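Local coordinates for protein nicotinate-nucleotide diphosphorylase (Carboxylating) (Streptococcus pyogenes GA06023, PDB 5HUO) that catalyses the formation of nicotinate mononucleotide from quinolinate and phosphoribosyl diphosphate, with release of carbon dioxide and diphosphate, at residues E151-D156 with T277-F282; V226-L231 with D243-D248; R267-G272 with Y289-S294. All blocks are in the same frame, centred on the assembly; numbering follows the deposited sequence.

All three interactions lie in the parallel alpha/beta part of the chain. Interactions 2 and 3 join neighbouring strands of one parallel sheet, that of the open alpha/beta barrel; strands 244-248 and 267-271 are adjacent in it, and the centres of the two interactions are about 10 Å apart. Interaction 1, centred about 12 Å from interaction 3, packs the end of helix 122-153 on the loop before strand 289-291, and Phe282 of that loop packs on Cys270 and Val290. Interactions 1 and 2 do not touch, with centres about 20 Å apart. Along the chain interaction 2 is nested within the span closed by interaction 1 and closes before interaction 3 opens, whereas the segments of interactions 1 and 3 alternate.

Interaction 1: E151-D156 with T277-F282; sequences EALGDD and TTISRF
Ala152 and Leu153, at the C-terminal end of helix 122-153, pack against Ile279, Ser280 and Phe282 in the quinolinate phosphoribosyltransferase C-terminal domain, an open alpha/beta barrel. These three belong to the loop between strands 267-271 and 289-291, which includes a 3-10 turn at 280-282. The methyl CB of Ala152 meets CG2 of Ile279 at 3.6 Å, and so small a residue lets the loop come close to the helix. Leu153 CB faces CG1 of Ile279 at 3.9 Å, while its CD1 lies 4.1 Å from CB of Phe282, and the leucine and phenylalanine side chains cross at about a right angle. Ile279 serves both helix residues because its branches diverge: CG1 stands anti to the backbone N (chi1 -169°) and takes Leu153, leaving CG2 for Ala152. Ser280 approaches with CB, 3.5 Å from Ala152 O. Farther out, the ring of Phe282 turns away from the helix to pack on Val290 and Ile255, and Arg281 CG lies over one of its faces. Gly154 ends the helix with positive phi, which glycine tolerates. Beyond it, Asp155 OD1 forms a salt bridge with Arg157 NE, and OD2 accepts from Gly284 N.

Interaction 2: V226-L231 with D243-D248; sequences VEVESL and DIIMLD
The flat carboxylate of Glu227 has the thioether of Met246 to one side of its plane, with SD 3.7 Å from OE2, in a parallel beta-alpha-beta unit made of strand 224-228, helix 231-240 and strand 244-248. The two side chains run side by side in the same direction. SD also touches CG of Glu227 at 3.5 Å, so the flexible, polarisable methionine follows both the aliphatic stem and the head of the glutamate. OE2 of that head makes a salt bridge with Lys197. Asp248 lies at the C-terminal end of strand 244-248, its OD2 4.4 Å from Glu227 OE1 and 4.3 Å from Glu229 OE2. The acids thus gather near the C-terminal ends of the strands; a sulfate lies about 5 Å from the Met246 side chain, consistent with the active-site rim.

On the face carrying Val226, Val228, Ile245 and Leu247 the sheet is apolar. CG2 of Val228 meets CG2 of Ile245, and their beta-branched chains suit extended backbone. Val228 continues onto Ala233 and Ala234, and Ile245 onto Ala237 and Ala238, all of the crossover helix, where alanines allow it to lie close. Four backbone bonds hold the strands in parallel register. Val226 and Val228 each donate to one residue of the partner strand and accept from another, the last bond running 3.1 Å from Asp248 N to Val228 O.

Interaction 3: R267-G272 with Y289-S294; sequences RIECSG and YVSSGS. With SO4 (sulfate ion), chain H; SO4 (sulfate ion), chain I; SO4 (sulfate ion), chain G.
Strands 267-271 and 289-291 run parallel, their axes 33° apart, with Glu269 beside Tyr289 and Cys270 beside Val290. The backbone bonds alternate in direction: Tyr289 N donates to Ile268 O, Cys270 N to Tyr289 O, and Ser291 N to Cys270 O.

On the face carrying Glu269, Tyr289 and the two serines, Glu269 lies obliquely across the tyrosine. Its CB sits over one face of the Tyr289 ring, 3.7 Å from the centroid, in a CH-pi contact, with the carboxylate and ring planes 36° apart. The glutamate reaches onward because CG is anti to the backbone N (chi1 161°) and the rest of the chain is extended. Its OE1 then accepts from Ser291 OG at 2.7 Å through the anti lone pair, and Ser291 OG in turn accepts from Ser271 OG at 3.1 Å. This relay satisfies a buried carboxylate oxygen with small hydroxyls that stand beside it on the same face of the sheet. Beyond, the Tyr289 ring meets Phe161 and also Phe220 of the second subunit. On the reverse face, Cys270 CB packs at 4.1 Å on CG1 of Val290.

Arg267 bends at chi2 and meets two sulfates near the plane of its guanidinium. NE donates to O4 of one at 2.6 Å, and NH2 to O3 of the other at 3.0 Å. Arg267 NH1 also pairs with Asp288, and Arg215 of the second subunit also hydrogen-bonds a sulfate.

A third sulfate sits beside Gly293, just before helix 294-297, too close to Gly293 N for the bond's detail to be trusted. Its place, beyond the C-terminal end of a parallel strand, is consistent with a phosphate-binding position of an alpha/beta-barrel phosphoribosyltransferase, although these sulfates probably came from the crystallisation liquor.

Interaction 1: E151-D156 with T277-F282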
ATOM      1  N   GLU A 151     -10.310 -34.225 -21.313  1.00 97.92           N
ATOM      2  CA  GLU A 151     -10.444 -35.620 -21.626  1.00102.69           C
ATOM      3  C   GLU A 151     -11.899 -36.051 -21.822  1.00103.58           C
ATOM      4  O   GLU A 151     -12.218 -36.707 -22.775  1.00105.17           O
ATOM      5  CB  GLU A 151      -9.837 -36.481 -20.560  1.00106.44           C
ATOM      6  CG  GLU A 151     -10.021 -37.948 -20.903  1.00113.61           C
ATOM      7  CD  GLU A 151      -8.927 -38.822 -20.389  1.00120.50           C
ATOM      8  OE1 GLU A 151      -8.347 -38.508 -19.304  1.00123.87           O
ATOM      9  OE2 GLU A 151      -8.696 -39.858 -21.084  1.00130.14           O
ATOM     10  N   ALA A 152     -12.750 -35.693 -20.897  1.00103.38           N
ATOM     11  CA  ALA A 152     -14.176 -35.966 -21.010  1.00106.72           C
ATOM     12  C   ALA A 152     -14.795 -35.492 -22.333  1.00110.38           C
ATOM     13  O   ALA A 152     -15.669 -36.129 -22.916  1.00116.32           O
ATOM     14  CB  ALA A 152     -14.916 -35.337 -19.856  1.00105.11           C
ATOM     15  N   LEU A 153     -14.301 -34.381 -22.822  1.00111.46           N
ATOM     16  CA  LEU A 153     -14.752 -33.824 -24.106  1.00112.39           C
ATOM     17  C   LEU A 153     -14.252 -34.693 -25.249  1.00115.08           C
ATOM     18  O   LEU A 153     -14.941 -34.896 -26.220  1.00117.61           O
ATOM     19  CB  LEU A 153     -14.232 -32.377 -24.279  1.00110.24           C
ATOM     20  CG  LEU A 153     -14.498 -31.668 -25.596  1.00109.87           C
ATOM     21  CD1 LEU A 153     -15.969 -31.618 -25.910  1.00111.17           C
ATOM     22  CD2 LEU A 153     -13.912 -30.272 -25.531  1.00107.64           C
ATOM     23  N   GLY A 154     -13.011 -35.146 -25.140  1.00115.59           N
ATOM     24  CA  GLY A 154     -12.367 -35.960 -26.179  1.00117.85           C
ATOM     25  C   GLY A 154     -12.490 -35.400 -27.586  1.00119.87           C
ATOM     26  O   GLY A 154     -12.858 -36.096 -28.505  1.00124.15           O
ATOM     27  N   ASP A 155     -12.210 -34.113 -27.741  1.00119.34           N
ATOM     28  CA  ASP A 155     -12.088 -33.499 -29.071  1.00118.85           C
ATOM     29  C   ASP A 155     -11.062 -32.346 -29.065  1.00118.41           C
ATOM     30  O   ASP A 155     -11.356 -31.262 -28.634  1.00115.01           O
ATOM     31  CB  ASP A 155     -13.449 -33.067 -29.592  1.00119.26           C
ATOM     32  CG  ASP A 155     -13.410 -32.669 -31.071  1.00120.61           C
ATOM     33  OD1 ASP A 155     -12.316 -32.564 -31.655  1.00118.81           O
ATOM     34  OD2 ASP A 155     -14.476 -32.415 -31.672  1.00123.06           O
ATOM     35  N   ASP A 156      -9.848 -32.640 -29.521  1.00122.73           N
ATOM     36  CA  ASP A 156      -8.752 -31.665 -29.759  1.00124.44           C
ATOM     37  C   ASP A 156      -9.180 -30.429 -30.492  1.00124.01           C
ATOM     38  O   ASP A 156      -8.633 -29.371 -30.278  1.00124.53           O
ATOM     39  CB  ASP A 156      -7.661 -32.281 -30.673  1.00132.59           C
ATOM     40  CG  ASP A 156      -6.864 -33.366 -30.002  1.00140.06           C
ATOM     41  OD1 ASP A 156      -7.079 -33.633 -28.795  1.00152.27           O
ATOM     42  OD2 ASP A 156      -6.021 -33.966 -30.690  1.00148.90           O
ATOM     43  N   THR A 277     -20.165 -34.334 -16.714  1.00150.24           N
ATOM     44  CA  THR A 277     -21.167 -35.229 -17.354  1.00155.19           C
ATOM     45  C   THR A 277     -21.608 -34.679 -18.731  1.00152.26           C
ATOM     46  O   THR A 277     -21.642 -35.378 -19.728  1.00157.08           O
ATOM     47  CB  THR A 277     -22.396 -35.482 -16.423  1.00159.03           C
ATOM     48  OG1 THR A 277     -22.990 -34.231 -16.044  1.00157.74           O
ATOM     49  CG2 THR A 277     -21.965 -36.240 -15.169  1.00158.37           C
ATOM     50  N   THR A 278     -21.948 -33.409 -18.745  1.00145.20           N
ATOM     51  CA  THR A 278     -22.450 -32.714 -19.925  1.00138.87           C
ATOM     52  C   THR A 278     -21.435 -32.484 -21.052  1.00134.51           C
ATOM     53  O   THR A 278     -21.769 -32.519 -22.213  1.00131.42           O
ATOM     54  CB  THR A 278     -22.886 -31.326 -19.484  1.00138.90           C
ATOM     55  OG1 THR A 278     -23.696 -31.455 -18.328  1.00136.70           O
ATOM     56  CG2 THR A 278     -23.644 -30.646 -20.547  1.00143.78           C
ATOM     57  N   ILE A 279     -20.184 -32.207 -20.702  1.00129.36           N
ATOM     58  CA  ILE A 279     -19.215 -31.702 -21.696  1.00123.66           C
ATOM     59  C   ILE A 279     -19.074 -32.601 -22.958  1.00124.18           C
ATOM     60  O   ILE A 279     -18.773 -32.118 -24.021  1.00121.22           O
ATOM     61  CB  ILE A 279     -17.842 -31.395 -21.071  1.00118.76           C
ATOM     62  CG1 ILE A 279     -16.986 -30.624 -22.062  1.00116.36           C
ATOM     63  CG2 ILE A 279     -17.127 -32.666 -20.684  1.00120.22           C
ATOM     64  CD1 ILE A 279     -15.888 -29.836 -21.422  1.00112.94           C
ATOM     65  N   SER A 280     -19.276 -33.907 -22.819  1.00127.76           N
ATOM     66  CA  SER A 280     -19.068 -34.871 -23.940  1.00128.43           C
ATOM     67  C   SER A 280     -20.063 -34.687 -25.095  1.00129.74           C
ATOM     68  O   SER A 280     -19.776 -35.026 -26.231  1.00128.35           O
ATOM     69  CB  SER A 280     -19.145 -36.282 -23.423  1.00130.72           C
ATOM     70  OG  SER A 280     -20.391 -36.464 -22.786  1.00136.57           O
ATOM     71  N   ARG A 281     -21.190 -34.055 -24.805  1.00132.94           N
ATOM     72  CA  ARG A 281     -22.227 -33.771 -25.825  1.00136.73           C
ATOM     73  C   ARG A 281     -21.716 -32.918 -26.982  1.00133.99           C
ATOM     74  O   ARG A 281     -22.271 -32.942 -28.069  1.00141.65           O
ATOM     75  CB  ARG A 281     -23.493 -33.116 -25.220  1.00140.82           C
ATOM     76  CG  ARG A 281     -23.404 -31.634 -24.947  1.00143.57           C
ATOM     77  CD  ARG A 281     -24.728 -30.976 -24.546  1.00149.95           C
ATOM     78  NE  ARG A 281     -24.471 -29.971 -23.478  1.00155.48           N
ATOM     79  CZ  ARG A 281     -25.153 -28.862 -23.144  1.00160.55           C
ATOM     80  NH1 ARG A 281     -24.684 -28.112 -22.124  1.00156.37           N
ATOM     81  NH2 ARG A 281     -26.258 -28.462 -23.787  1.00165.74           N
ATOM     82  N   PHE A 282     -20.683 -32.128 -26.741  1.00127.27           N
ATOM     83  CA  PHE A 282     -20.135 -31.243 -27.763  1.00122.97           C
ATOM     84  C   PHE A 282     -19.160 -31.971 -28.664  1.00122.80           C
ATOM     85  O   PHE A 282     -18.713 -31.420 -29.660  1.00120.81           O
ATOM     86  CB  PHE A 282     -19.481 -30.005 -27.147  1.00118.61           C
ATOM     87  CG  PHE A 282     -20.395 -29.242 -26.265  1.00117.60           C
ATOM     88  CD1 PHE A 282     -21.261 -28.312 -26.789  1.00120.02           C
ATOM     89  CD2 PHE A 282     -20.399 -29.460 -24.913  1.00117.40           C
ATOM     90  CE1 PHE A 282     -22.128 -27.595 -25.967  1.00121.54           C
ATOM     91  CE2 PHE A 282     -21.244 -28.759 -24.076  1.00119.60           C
ATOM     92  CZ  PHE A 282     -22.117 -27.825 -24.599  1.00121.02           C
TER

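Interaction 2: V226-L231 with D243-D248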
ATOM      1  N   VAL A 226     -20.672 -11.693 -28.697  1.00117.73           N
ATOM      2  CA  VAL A 226     -22.093 -11.555 -28.358  1.00123.71           C
ATOM      3  C   VAL A 226     -22.659 -12.855 -27.868  1.00126.91           C
ATOM      4  O   VAL A 226     -22.501 -13.877 -28.539  1.00126.44           O
ATOM      5  CB  VAL A 226     -22.948 -11.201 -29.575  1.00128.21           C
ATOM      6  CG1 VAL A 226     -24.406 -11.153 -29.173  1.00133.94           C
ATOM      7  CG2 VAL A 226     -22.556  -9.878 -30.139  1.00127.81           C
ATOM      8  N   GLU A 227     -23.379 -12.783 -26.752  1.00133.90           N
ATOM      9  CA  GLU A 227     -24.177 -13.920 -26.241  1.00142.82           C
ATOM     10  C   GLU A 227     -25.544 -13.945 -26.871  1.00146.08           C
ATOM     11  O   GLU A 227     -26.261 -12.973 -26.826  1.00146.84           O
ATOM     12  CB  GLU A 227     -24.383 -13.872 -24.728  1.00149.03           C
ATOM     13  CG  GLU A 227     -23.112 -13.790 -23.875  1.00152.08           C
ATOM     14  CD  GLU A 227     -23.401 -13.785 -22.371  1.00154.13           C
ATOM     15  OE1 GLU A 227     -24.612 -13.634 -21.984  1.00162.31           O
ATOM     16  OE2 GLU A 227     -22.410 -13.940 -21.595  1.00147.90           O
ATOM     17  N   VAL A 228     -25.878 -15.078 -27.448  1.00152.08           N
ATOM     18  CA  VAL A 228     -27.075 -15.243 -28.252  1.00159.01           C
ATOM     19  C   VAL A 228     -27.861 -16.465 -27.802  1.00168.99           C
ATOM     20  O   VAL A 228     -27.309 -17.549 -27.626  1.00174.66           O
ATOM     21  CB  VAL A 228     -26.674 -15.366 -29.727  1.00158.59           C
ATOM     22  CG1 VAL A 228     -27.851 -15.642 -30.616  1.00161.73           C
ATOM     23  CG2 VAL A 228     -26.002 -14.080 -30.163  1.00158.88           C
ATOM     24  N   GLU A 229     -29.162 -16.292 -27.601  1.00180.75           N
ATOM     25  CA  GLU A 229     -30.061 -17.415 -27.175  1.00184.60           C
ATOM     26  C   GLU A 229     -30.925 -17.981 -28.301  1.00183.47           C
ATOM     27  O   GLU A 229     -31.553 -19.000 -28.130  1.00186.69           O
ATOM     28  CB  GLU A 229     -30.972 -16.989 -26.019  1.00184.65           C
ATOM     29  CG  GLU A 229     -30.197 -16.569 -24.772  1.00185.56           C
ATOM     30  CD  GLU A 229     -31.068 -16.347 -23.551  1.00187.34           C
ATOM     31  OE1 GLU A 229     -32.145 -16.968 -23.464  1.00193.29           O
ATOM     32  OE2 GLU A 229     -30.671 -15.560 -22.661  1.00181.08           O
ATOM     33  N   SER A 230     -30.908 -17.314 -29.444  1.00181.14           N
ATOM     34  CA  SER A 230     -31.845 -17.489 -30.527  1.00181.64           C
ATOM     35  C   SER A 230     -31.144 -17.701 -31.846  1.00180.43           C
ATOM     36  O   SER A 230     -30.129 -17.095 -32.084  1.00182.89           O
ATOM     37  CB  SER A 230     -32.527 -16.152 -30.634  1.00183.41           C
ATOM     38  OG  SER A 230     -33.303 -15.973 -31.756  1.00190.58           O
ATOM     39  N   LEU A 231     -31.702 -18.529 -32.710  1.00183.17           N
ATOM     40  CA  LEU A 231     -31.108 -18.810 -34.049  1.00186.76           C
ATOM     41  C   LEU A 231     -31.093 -17.565 -34.957  1.00187.97           C
ATOM     42  O   LEU A 231     -30.167 -17.324 -35.727  1.00178.92           O
ATOM     43  CB  LEU A 231     -31.866 -19.952 -34.753  1.00191.46           C
ATOM     44  CG  LEU A 231     -31.523 -21.407 -34.407  1.00195.25           C
ATOM     45  CD1 LEU A 231     -30.061 -21.660 -34.739  1.00190.98           C
ATOM     46  CD2 LEU A 231     -31.804 -21.662 -32.934  1.00200.25           C
ATOM     47  N   ASP A 243     -16.617 -11.089 -33.823  1.00117.49           N
ATOM     48  CA  ASP A 243     -15.463 -11.975 -33.743  1.00111.42           C
ATOM     49  C   ASP A 243     -15.841 -13.327 -33.201  1.00108.38           C
ATOM     50  O   ASP A 243     -15.352 -14.363 -33.665  1.00108.16           O
ATOM     51  CB  ASP A 243     -14.407 -11.316 -32.911  1.00106.81           C
ATOM     52  CG  ASP A 243     -13.926 -10.028 -33.533  1.00107.69           C
ATOM     53  OD1 ASP A 243     -13.466 -10.070 -34.710  1.00108.10           O
ATOM     54  OD2 ASP A 243     -13.945  -8.981 -32.854  1.00107.42           O
ATOM     55  N   ILE A 244     -16.727 -13.303 -32.223  1.00107.34           N
ATOM     56  CA  ILE A 244     -17.128 -14.510 -31.510  1.00106.76           C
ATOM     57  C   ILE A 244     -18.590 -14.477 -31.148  1.00109.62           C
ATOM     58  O   ILE A 244     -19.088 -13.482 -30.655  1.00108.20           O
ATOM     59  CB  ILE A 244     -16.373 -14.682 -30.193  1.00103.35           C
ATOM     60  CG1 ILE A 244     -14.874 -14.595 -30.449  1.00 99.50           C
ATOM     61  CG2 ILE A 244     -16.769 -16.025 -29.545  1.00103.86           C
ATOM     62  CD1 ILE A 244     -14.011 -14.672 -29.201  1.00 97.90           C
ATOM     63  N   ILE A 245     -19.266 -15.578 -31.427  1.00114.72           N
ATOM     64  CA  ILE A 245     -20.682 -15.743 -31.063  1.00120.78           C
ATOM     65  C   ILE A 245     -20.796 -16.803 -29.996  1.00120.75           C
ATOM     66  O   ILE A 245     -20.234 -17.893 -30.156  1.00123.31           O
ATOM     67  CB  ILE A 245     -21.541 -16.141 -32.263  1.00127.55           C
ATOM     68  CG1 ILE A 245     -21.498 -15.032 -33.308  1.00129.84           C
ATOM     69  CG2 ILE A 245     -22.979 -16.407 -31.823  1.00133.22           C
ATOM     70  CD1 ILE A 245     -22.247 -15.348 -34.585  1.00133.43           C
ATOM     71  N   MET A 246     -21.436 -16.449 -28.889  1.00120.44           N
ATOM     72  CA  MET A 246     -21.647 -17.390 -27.778  1.00122.33           C
ATOM     73  C   MET A 246     -23.036 -17.966 -27.850  1.00126.86           C
ATOM     74  O   MET A 246     -23.994 -17.239 -27.776  1.00128.51           O
ATOM     75  CB  MET A 246     -21.512 -16.735 -26.421  1.00120.38           C
ATOM     76  CG  MET A 246     -21.759 -17.728 -25.289  1.00121.26           C
ATOM     77  SD  MET A 246     -21.909 -17.022 -23.631  1.00121.61           S
ATOM     78  CE  MET A 246     -20.206 -16.789 -23.175  1.00117.93           C
ATOM     79  N   LEU A 247     -23.122 -19.277 -28.016  1.00129.85           N
ATOM     80  CA  LEU A 247     -24.421 -20.000 -28.050  1.00133.69           C
ATOM     81  C   LEU A 247     -24.733 -20.422 -26.644  1.00135.48           C
ATOM     82  O   LEU A 247     -24.104 -21.286 -26.083  1.00131.59           O
ATOM     83  CB  LEU A 247     -24.402 -21.213 -28.988  1.00134.32           C
ATOM     84  CG  LEU A 247     -23.918 -20.944 -30.423  1.00134.37           C
ATOM     85  CD1 LEU A 247     -23.835 -22.214 -31.257  1.00134.74           C
ATOM     86  CD2 LEU A 247     -24.792 -19.918 -31.126  1.00137.64           C
ATOM     87  N   ASP A 248     -25.707 -19.761 -26.075  1.00145.66           N
ATOM     88  CA  ASP A 248     -25.991 -19.889 -24.642  1.00153.20           C
ATOM     89  C   ASP A 248     -27.029 -20.984 -24.354  1.00157.44           C
ATOM     90  O   ASP A 248     -28.166 -20.895 -24.798  1.00154.75           O
ATOM     91  CB  ASP A 248     -26.471 -18.543 -24.094  1.00157.84           C
ATOM     92  CG  ASP A 248     -26.484 -18.487 -22.579  1.00157.44           C
ATOM     93  OD1 ASP A 248     -26.173 -19.495 -21.885  1.00153.05           O
ATOM     94  OD2 ASP A 248     -26.816 -17.383 -22.098  1.00161.14           O
TER

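Interaction 3: R267-G272 with Y289-S294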
ATOM      1  N   ARG A 267     -16.242 -16.923 -34.910  1.00113.88           N
ATOM      2  CA  ARG A 267     -15.856 -18.026 -34.012  1.00110.96           C
ATOM      3  C   ARG A 267     -17.028 -18.373 -33.120  1.00112.14           C
ATOM      4  O   ARG A 267     -17.857 -17.524 -32.826  1.00110.24           O
ATOM      5  CB  ARG A 267     -14.715 -17.650 -33.106  1.00106.24           C
ATOM      6  CG  ARG A 267     -13.433 -17.341 -33.797  1.00102.68           C
ATOM      7  CD  ARG A 267     -12.832 -18.638 -34.267  1.00101.98           C
ATOM      8  NE  ARG A 267     -11.595 -18.391 -34.956  1.00102.86           N
ATOM      9  CZ  ARG A 267     -10.938 -19.270 -35.701  1.00105.89           C
ATOM     10  NH1 ARG A 267     -11.379 -20.489 -35.864  1.00107.57           N
ATOM     11  NH2 ARG A 267      -9.790 -18.920 -36.281  1.00108.68           N
ATOM     12  N   ILE A 268     -17.126 -19.642 -32.764  1.00112.74           N
ATOM     13  CA  ILE A 268     -18.306 -20.113 -32.048  1.00116.00           C
ATOM     14  C   ILE A 268     -17.897 -20.701 -30.736  1.00114.20           C
ATOM     15  O   ILE A 268     -17.046 -21.599 -30.680  1.00115.32           O
ATOM     16  CB  ILE A 268     -19.148 -21.130 -32.833  1.00120.90           C
ATOM     17  CG1 ILE A 268     -19.506 -20.593 -34.231  1.00125.17           C
ATOM     18  CG2 ILE A 268     -20.427 -21.479 -32.069  1.00122.15           C
ATOM     19  CD1 ILE A 268     -20.038 -21.676 -35.190  1.00131.04           C
ATOM     20  N   GLU A 269     -18.518 -20.166 -29.693  1.00112.10           N
ATOM     21  CA  GLU A 269     -18.344 -20.638 -28.314  1.00112.21           C
ATOM     22  C   GLU A 269     -19.671 -21.203 -27.820  1.00115.37           C
ATOM     23  O   GLU A 269     -20.706 -20.589 -28.068  1.00123.00           O
ATOM     24  CB  GLU A 269     -17.889 -19.501 -27.387  1.00108.24           C
ATOM     25  CG  GLU A 269     -18.099 -19.732 -25.868  1.00107.04           C
ATOM     26  CD  GLU A 269     -17.559 -18.581 -24.966  1.00105.47           C
ATOM     27  OE1 GLU A 269     -17.445 -18.741 -23.719  1.00101.70           O
ATOM     28  OE2 GLU A 269     -17.223 -17.491 -25.512  1.00102.29           O
ATOM     29  N   CYS A 270     -19.642 -22.360 -27.169  1.00112.84           N
ATOM     30  CA  CYS A 270     -20.791 -22.826 -26.446  1.00115.44           C
ATOM     31  C   CYS A 270     -20.536 -22.627 -24.975  1.00113.89           C
ATOM     32  O   CYS A 270     -19.466 -22.889 -24.470  1.00112.58           O
ATOM     33  CB  CYS A 270     -21.109 -24.277 -26.728  1.00118.91           C
ATOM     34  SG  CYS A 270     -21.891 -24.531 -28.345  1.00126.77           S
ATOM     35  N   SER A 271     -21.568 -22.212 -24.256  1.00117.24           N
ATOM     36  CA  SER A 271     -21.452 -21.980 -22.803  1.00116.32           C
ATOM     37  C   SER A 271     -22.761 -22.195 -22.069  1.00119.89           C
ATOM     38  O   SER A 271     -23.821 -22.303 -22.681  1.00122.80           O
ATOM     39  CB  SER A 271     -20.990 -20.586 -22.560  1.00115.22           C
ATOM     40  OG  SER A 271     -20.877 -20.336 -21.174  1.00115.08           O
ATOM     41  N   GLY A 272     -22.624 -22.384 -20.772  1.00122.72           N
ATOM     42  CA  GLY A 272     -23.753 -22.656 -19.873  1.00129.45           C
ATOM     43  C   GLY A 272     -24.134 -24.131 -19.695  1.00134.05           C
ATOM     44  O   GLY A 272     -24.300 -24.871 -20.692  1.00130.41           O
ATOM     45  N   TYR A 289     -14.802 -23.415 -29.413  1.00 97.34           N
ATOM     46  CA  TYR A 289     -14.567 -23.754 -27.997  1.00 94.74           C
ATOM     47  C   TYR A 289     -15.820 -23.788 -27.105  1.00 95.70           C
ATOM     48  O   TYR A 289     -16.906 -23.416 -27.524  1.00 98.63           O
ATOM     49  CB  TYR A 289     -13.564 -22.815 -27.396  1.00 91.33           C
ATOM     50  CG  TYR A 289     -13.992 -21.362 -27.266  1.00 91.12           C
ATOM     51  CD1 TYR A 289     -13.930 -20.500 -28.345  1.00 91.32           C
ATOM     52  CD2 TYR A 289     -14.322 -20.833 -26.046  1.00 90.85           C
ATOM     53  CE1 TYR A 289     -14.208 -19.153 -28.195  1.00 90.61           C
ATOM     54  CE2 TYR A 289     -14.613 -19.489 -25.885  1.00 90.96           C
ATOM     55  CZ  TYR A 289     -14.563 -18.643 -26.971  1.00 90.03           C
ATOM     56  OH  TYR A 289     -14.882 -17.300 -26.817  1.00 88.77           O
ATOM     57  N   VAL A 290     -15.636 -24.318 -25.904  1.00 93.34           N
ATOM     58  CA  VAL A 290     -16.611 -24.224 -24.842  1.00 92.98           C
ATOM     59  C   VAL A 290     -15.990 -23.591 -23.618  1.00 91.41           C
ATOM     60  O   VAL A 290     -14.758 -23.607 -23.434  1.00 89.70           O
ATOM     61  CB  VAL A 290     -17.126 -25.586 -24.407  1.00 94.97           C
ATOM     62  CG1 VAL A 290     -17.773 -26.273 -25.581  1.00 97.64           C
ATOM     63  CG2 VAL A 290     -16.034 -26.454 -23.796  1.00 93.21           C
ATOM     64  N   SER A 291     -16.833 -23.044 -22.763  1.00 92.12           N
ATOM     65  CA  SER A 291     -16.345 -22.384 -21.506  1.00 90.98           C
ATOM     66  C   SER A 291     -17.090 -22.894 -20.292  1.00 92.16           C
ATOM     67  O   SER A 291     -18.305 -23.165 -20.357  1.00 94.30           O
ATOM     68  CB  SER A 291     -16.424 -20.834 -21.593  1.00 90.55           C
ATOM     69  OG  SER A 291     -17.788 -20.384 -21.649  1.00 92.42           O
ATOM     70  N   SER A 292     -16.380 -22.933 -19.186  1.00 91.16           N
ATOM     71  CA  SER A 292     -16.929 -23.393 -17.929  1.00 92.23           C
ATOM     72  C   SER A 292     -16.449 -22.549 -16.720  1.00 91.45           C
ATOM     73  O   SER A 292     -15.279 -22.444 -16.414  1.00 89.84           O
ATOM     74  CB  SER A 292     -16.550 -24.850 -17.699  1.00 92.51           C
ATOM     75  OG  SER A 292     -17.161 -25.352 -16.510  1.00 94.88           O
ATOM     76  N   GLY A 293     -17.401 -22.039 -15.973  1.00 92.89           N
ATOM     77  CA  GLY A 293     -17.106 -21.391 -14.681  1.00 92.73           C
ATOM     78  C   GLY A 293     -16.636 -22.325 -13.580  1.00 92.65           C
ATOM     79  O   GLY A 293     -15.918 -21.913 -12.685  1.00 91.95           O
ATOM     80  N   SER A 294     -17.088 -23.580 -13.641  1.00 93.59           N
ATOM     81  CA  SER A 294     -16.810 -24.555 -12.561  1.00 93.90           C
ATOM     82  C   SER A 294     -15.338 -24.849 -12.387  1.00 91.96           C
ATOM     83  O   SER A 294     -14.850 -25.170 -11.311  1.00 91.88           O
ATOM     84  CB  SER A 294     -17.528 -25.844 -12.830  1.00 95.30           C
ATOM     85  OG  SER A 294     -18.894 -25.590 -12.963  1.00 97.29           O
TER
HETATM   86  S   SO4 H 302      -9.324 -15.651 -35.331  1.00 97.89           S
HETATM   87  O1  SO4 H 302      -8.728 -16.578 -34.333  1.00 90.87           O
HETATM   88  O2  SO4 H 302      -8.645 -15.703 -36.669  1.00 92.39           O
HETATM   89  O3  SO4 H 302      -9.346 -14.289 -34.731  1.00 94.46           O
HETATM   90  O4  SO4 H 302     -10.719 -16.056 -35.563  1.00119.92           O
HETATM   91  S   SO4 I 303     -20.966 -21.838 -15.294  1.00 71.10           S
HETATM   92  O1  SO4 I 303     -21.582 -23.124 -15.644  1.00 77.34           O
HETATM   93  O2  SO4 I 303     -19.830 -21.628 -16.190  1.00 79.46           O
HETATM   94  O3  SO4 I 303     -21.885 -20.768 -15.636  1.00 71.58           O
HETATM   95  O4  SO4 I 303     -20.589 -21.736 -13.865  1.00 62.32           O
HETATM   96  S   SO4 G 301      -7.615 -21.372 -38.110  1.00122.66           S
HETATM   97  O1  SO4 G 301      -7.381 -22.827 -38.230  1.00127.07           O
HETATM   98  O2  SO4 G 301      -6.946 -20.642 -39.217  1.00124.30           O
HETATM   99  O3  SO4 G 301      -9.082 -21.144 -38.141  1.00113.96           O
HETATM  100  O4  SO4 G 301      -7.046 -20.900 -36.829  1.00113.48           O